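Local coordinates for protein extracellular invertase (Aspergillus kawachii, PDB 5XH9) that probably hydrolyses sucrose and related fructosides, releasing the terminal fructose, at residues D78-N83 / G145-K150; A425-T430 / T591-L596. All coordinates share one frame; numbering follows the deposited sequence.

Interaction 1. Residues D78-N83 / G145-K150; sequences DLNQGN and GSNFTK
L79 reaches across to the G145-S146 backbone and, from root to tip, stays against that one short piece of chain. Its CB already lies 3.8 Å from OG of S146, and CG keeps close to the same oxygen. At the fork the branches part: CD2 stays with the hydroxyl, 3.6 Å from S146 OG, whereas CD1 runs on to the peptide before it and meets the carbonyl O of G145 at 3.5 Å. With CG anti to the carbonyl carbon (chi1 -71°), the isobutyl group is directed at the neighbouring turn, and S67 and T69 of strand 65-70 touch it as well. Family 32 invertases carry their active site on a five-bladed beta-propeller, and this contact joins two parts of that domain near its surface: the loop after strand 77-78, and the connection from strand 134-140 to strand 149-150, with strand 77-78 in one sheet and strands 134-140 and 149-150 in another. No direct hydrogen bond links the two segments. Instead a water is held between them, accepting from N of N80 at 2.7 Å and lying 2.7 Å from OG of S146, so the serine hydroxyl meets leucine carbons and a polar bridge together. CB of N80 lies 3.8 Å from the carbonyl O of S146. The amide of N147 is engaged within its own turn, where ND2 donates to D143. The 78-83 loop is itself folded tightly, N of G82 bonding to O of L79 and N of N83 to O of N80.

Interaction 2. Residues A425-T430 / T591-L596; sequences ALLSGT and TVSEGL
L426 crosses L596 at a slant, its CD2 lying 3.8 Å from CD2 of L596 and close to CB of the same residue; V457 of strand 455-463 touches both leucines. The CD2 methyl of L596 also packs 3.7 Å from the carbonyl O of L426. That oxygen has a polar partner too: a water donates to it at 2.6 Å and accepts from N of L596, tying the end of helix 420-426 to the turn that follows strand 585-594. The setting is the C-terminal beta-sandwich of the family 32 fold, where the chain leaves this short helix and enters strand 430-439, antiparallel to strand 585-594. N of E594 donates to O of T430, a poorly ordered residue, over 3.1 Å, nearly straight at hydrogen (161°) but from above the carbonyl plane, and CA of S593 adds a C-H...O contact to the same oxygen. L427 lays CD2 against OG of S593 at 3.5 Å. S428 turns back on the helix: with its hydroxyl swung back over the backbone (chi1 57°), OG donates to O of A425 at 2.7 Å.

Overall arrangement
Interactions 1 and 2 lie in different domains, the first in the propeller and the second in the C-terminal sandwich; their centres are 33 Å apart and their nearest atoms about 16 Å, so they do not touch. Interaction 1 is a surface contact between loops, without a direct hydrogen bond across it, whereas interaction 2 is partly buried, larger in area and brings a helix end against the end of a strand and its following turn. A water bridges the segments in both, from a backbone N-H to a serine hydroxyl in 78-83/145-150 and between a main-chain carbonyl and N-H in 425-430/591-596. Leucine meets oxygen in both, another leucine in the second alone.

Interaction 1. Residues D78-N83 / G145-K150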
# COMPACT_ATOMS: atom_id res chain seq x y z
N ASP A 78 31.76 5.22 13.45
CA ASP A 78 30.31 5.38 13.55
C ASP A 78 29.84 6.49 12.62
O ASP A 78 30.54 7.48 12.44
CB ASP A 78 29.90 5.76 14.97
CG ASP A 78 30.07 4.62 15.95
OD1 ASP A 78 29.36 3.60 15.81
OD2 ASP A 78 30.92 4.75 16.86
N LEU A 79 28.67 6.32 12.03
CA LEU A 79 27.99 7.45 11.36
C LEU A 79 26.87 7.92 12.28
O LEU A 79 26.32 7.12 13.03
CB LEU A 79 27.43 7.02 10.01
CG LEU A 79 28.42 6.75 8.89
CD1 LEU A 79 27.70 6.04 7.76
CD2 LEU A 79 29.10 8.03 8.37
N ASN A 80 26.59 9.22 12.28
CA ASN A 80 25.50 9.80 13.07
C ASN A 80 25.56 9.42 14.56
O ASN A 80 24.53 9.22 15.20
CB ASN A 80 24.15 9.40 12.42
CG ASN A 80 22.99 10.30 12.83
OD1 ASN A 80 21.88 9.82 12.95
ND2 ASN A 80 23.25 11.58 13.06
N GLN A 81 26.79 9.33 15.09
CA GLN A 81 27.11 8.84 16.46
C GLN A 81 26.44 7.54 16.90
O GLN A 81 26.24 7.34 18.08
CB GLN A 81 26.84 9.90 17.54
CG GLN A 81 27.61 11.19 17.36
CD GLN A 81 26.67 12.32 17.06
OE1 GLN A 81 26.11 12.40 15.96
NE2 GLN A 81 26.45 13.18 18.04
N GLY A 82 26.14 6.64 15.96
CA GLY A 82 25.52 5.37 16.29
C GLY A 82 24.02 5.40 16.25
O GLY A 82 23.37 4.36 16.34
N ASN A 83 23.46 6.60 16.13
CA ASN A 83 22.03 6.76 16.03
C ASN A 83 21.56 6.43 14.61
O ASN A 83 22.30 6.53 13.63
CB ASN A 83 21.61 8.17 16.45
CG ASN A 83 22.04 8.50 17.87
OD1 ASN A 83 22.46 9.62 18.14
ND2 ASN A 83 21.97 7.53 18.77
N GLY A 145 25.57 8.85 3.75
CA GLY A 145 25.08 7.64 4.42
C GLY A 145 24.73 7.77 5.88
O GLY A 145 24.47 6.74 6.53
N SER A 146 24.72 9.00 6.39
CA SER A 146 24.32 9.26 7.77
C SER A 146 22.82 9.37 7.95
O SER A 146 22.32 9.12 9.06
CB SER A 146 24.98 10.52 8.33
OG SER A 146 26.37 10.30 8.44
N ASN A 147 22.12 9.78 6.88
CA ASN A 147 20.66 9.87 6.90
C ASN A 147 20.12 9.41 5.56
O ASN A 147 20.57 9.90 4.51
CB ASN A 147 20.16 11.30 7.20
CG ASN A 147 20.54 11.76 8.60
OD1 ASN A 147 19.80 11.51 9.57
ND2 ASN A 147 21.70 12.40 8.72
N PHE A 148 19.19 8.45 5.60
CA PHE A 148 18.46 8.05 4.41
C PHE A 148 17.08 8.73 4.47
O PHE A 148 16.30 8.48 5.37
CB PHE A 148 18.38 6.53 4.27
CG PHE A 148 19.65 5.91 3.77
CD1 PHE A 148 20.76 5.77 4.60
CD2 PHE A 148 19.75 5.47 2.46
CE1 PHE A 148 21.93 5.20 4.14
CE2 PHE A 148 20.93 4.91 1.99
CZ PHE A 148 22.02 4.78 2.82
N THR A 149 16.86 9.66 3.54
CA THR A 149 15.62 10.39 3.35
C THR A 149 14.63 9.52 2.54
O THR A 149 14.93 9.09 1.42
CB THR A 149 15.89 11.71 2.59
OG1 THR A 149 16.97 12.40 3.23
CG2 THR A 149 14.66 12.63 2.62
N LYS A 150 13.47 9.26 3.14
CA LYS A 150 12.42 8.50 2.49
C LYS A 150 11.82 9.27 1.31
O LYS A 150 11.50 10.43 1.45
CB LYS A 150 11.29 8.21 3.49
CG LYS A 150 11.67 7.27 4.62
CD LYS A 150 10.73 7.42 5.80
CE LYS A 150 11.33 6.86 7.06
NZ LYS A 150 10.34 6.72 8.17
O HOH W 1 27.83 10.86 10.58

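Interaction 2. Residues A425-T430 / T591-L596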
# COMPACT_ATOMS: atom_id res chain seq x y z
N ALA A 425 44.78 -8.06 11.46
CA ALA A 425 44.69 -7.18 12.63
C ALA A 425 44.44 -7.96 13.94
O ALA A 425 44.89 -7.54 15.02
CB ALA A 425 43.63 -6.11 12.41
N LEU A 426 43.75 -9.10 13.87
CA LEU A 426 43.61 -9.98 15.04
C LEU A 426 44.94 -10.63 15.49
O LEU A 426 45.16 -10.87 16.69
CB LEU A 426 42.59 -11.09 14.78
CG LEU A 426 41.14 -10.69 14.57
CD1 LEU A 426 40.33 -11.86 14.03
CD2 LEU A 426 40.54 -10.18 15.88
N LEU A 427 45.82 -10.91 14.52
CA LEU A 427 47.13 -11.52 14.81
C LEU A 427 48.24 -10.50 15.10
O LEU A 427 49.39 -10.90 15.31
CB LEU A 427 47.56 -12.42 13.64
CG LEU A 427 46.66 -13.60 13.33
CD1 LEU A 427 47.26 -14.37 12.13
CD2 LEU A 427 46.50 -14.51 14.55
N SER A 428 47.90 -9.21 15.15
CA SER A 428 48.90 -8.15 15.11
C SER A 428 49.84 -8.10 16.32
O SER A 428 51.04 -7.85 16.16
CB SER A 428 48.24 -6.76 14.86
OG SER A 428 47.26 -6.43 15.82
N GLY A 429 49.32 -8.40 17.51
CA GLY A 429 50.10 -8.17 18.74
C GLY A 429 51.22 -9.14 19.14
O GLY A 429 52.09 -9.53 18.33
N THR A 430 51.21 -9.49 20.44
CA THR A 430 52.07 -10.53 21.03
C THR A 430 51.75 -11.87 20.38
O THR A 430 50.60 -12.12 20.01
CB THR A 430 51.81 -10.70 22.56
OG1 THR A 430 51.76 -9.41 23.20
CG2 THR A 430 52.89 -11.58 23.23
N THR A 591 49.73 -21.97 17.74
CA THR A 591 50.04 -20.54 17.77
C THR A 591 48.98 -19.80 18.60
O THR A 591 47.78 -20.07 18.46
CB THR A 591 50.15 -19.97 16.34
OG1 THR A 591 51.33 -20.51 15.74
CG2 THR A 591 50.26 -18.43 16.32
N VAL A 592 49.44 -18.90 19.48
CA VAL A 592 48.55 -18.04 20.27
C VAL A 592 48.95 -16.61 20.02
O VAL A 592 50.10 -16.25 20.20
CB VAL A 592 48.59 -18.34 21.79
CG1 VAL A 592 47.63 -17.41 22.54
CG2 VAL A 592 48.24 -19.79 22.06
N SER A 593 47.99 -15.79 19.58
CA SER A 593 48.19 -14.37 19.44
C SER A 593 47.29 -13.70 20.48
O SER A 593 46.10 -14.02 20.57
CB SER A 593 47.84 -13.90 18.04
OG SER A 593 48.87 -14.24 17.14
N GLU A 594 47.86 -12.79 21.24
CA GLU A 594 47.15 -12.17 22.36
C GLU A 594 46.88 -10.68 22.12
O GLU A 594 47.73 -9.97 21.59
CB GLU A 594 47.95 -12.40 23.64
CG GLU A 594 47.45 -11.61 24.83
CD GLU A 594 48.22 -11.91 26.11
OE1 GLU A 594 48.95 -12.93 26.17
OE2 GLU A 594 48.06 -11.09 27.04
N GLY A 595 45.69 -10.24 22.52
CA GLY A 595 45.29 -8.82 22.53
C GLY A 595 44.32 -8.38 21.43
O GLY A 595 43.59 -7.43 21.62
N LEU A 596 44.33 -9.06 20.29
CA LEU A 596 43.52 -8.66 19.13
C LEU A 596 43.79 -7.19 18.78
O LEU A 596 44.94 -6.81 18.68
CB LEU A 596 42.03 -8.94 19.39
CG LEU A 596 41.70 -10.34 19.90
CD1 LEU A 596 40.19 -10.45 20.01
CD2 LEU A 596 42.28 -11.44 19.01
O HOH W 2 46.28 -10.78 19.04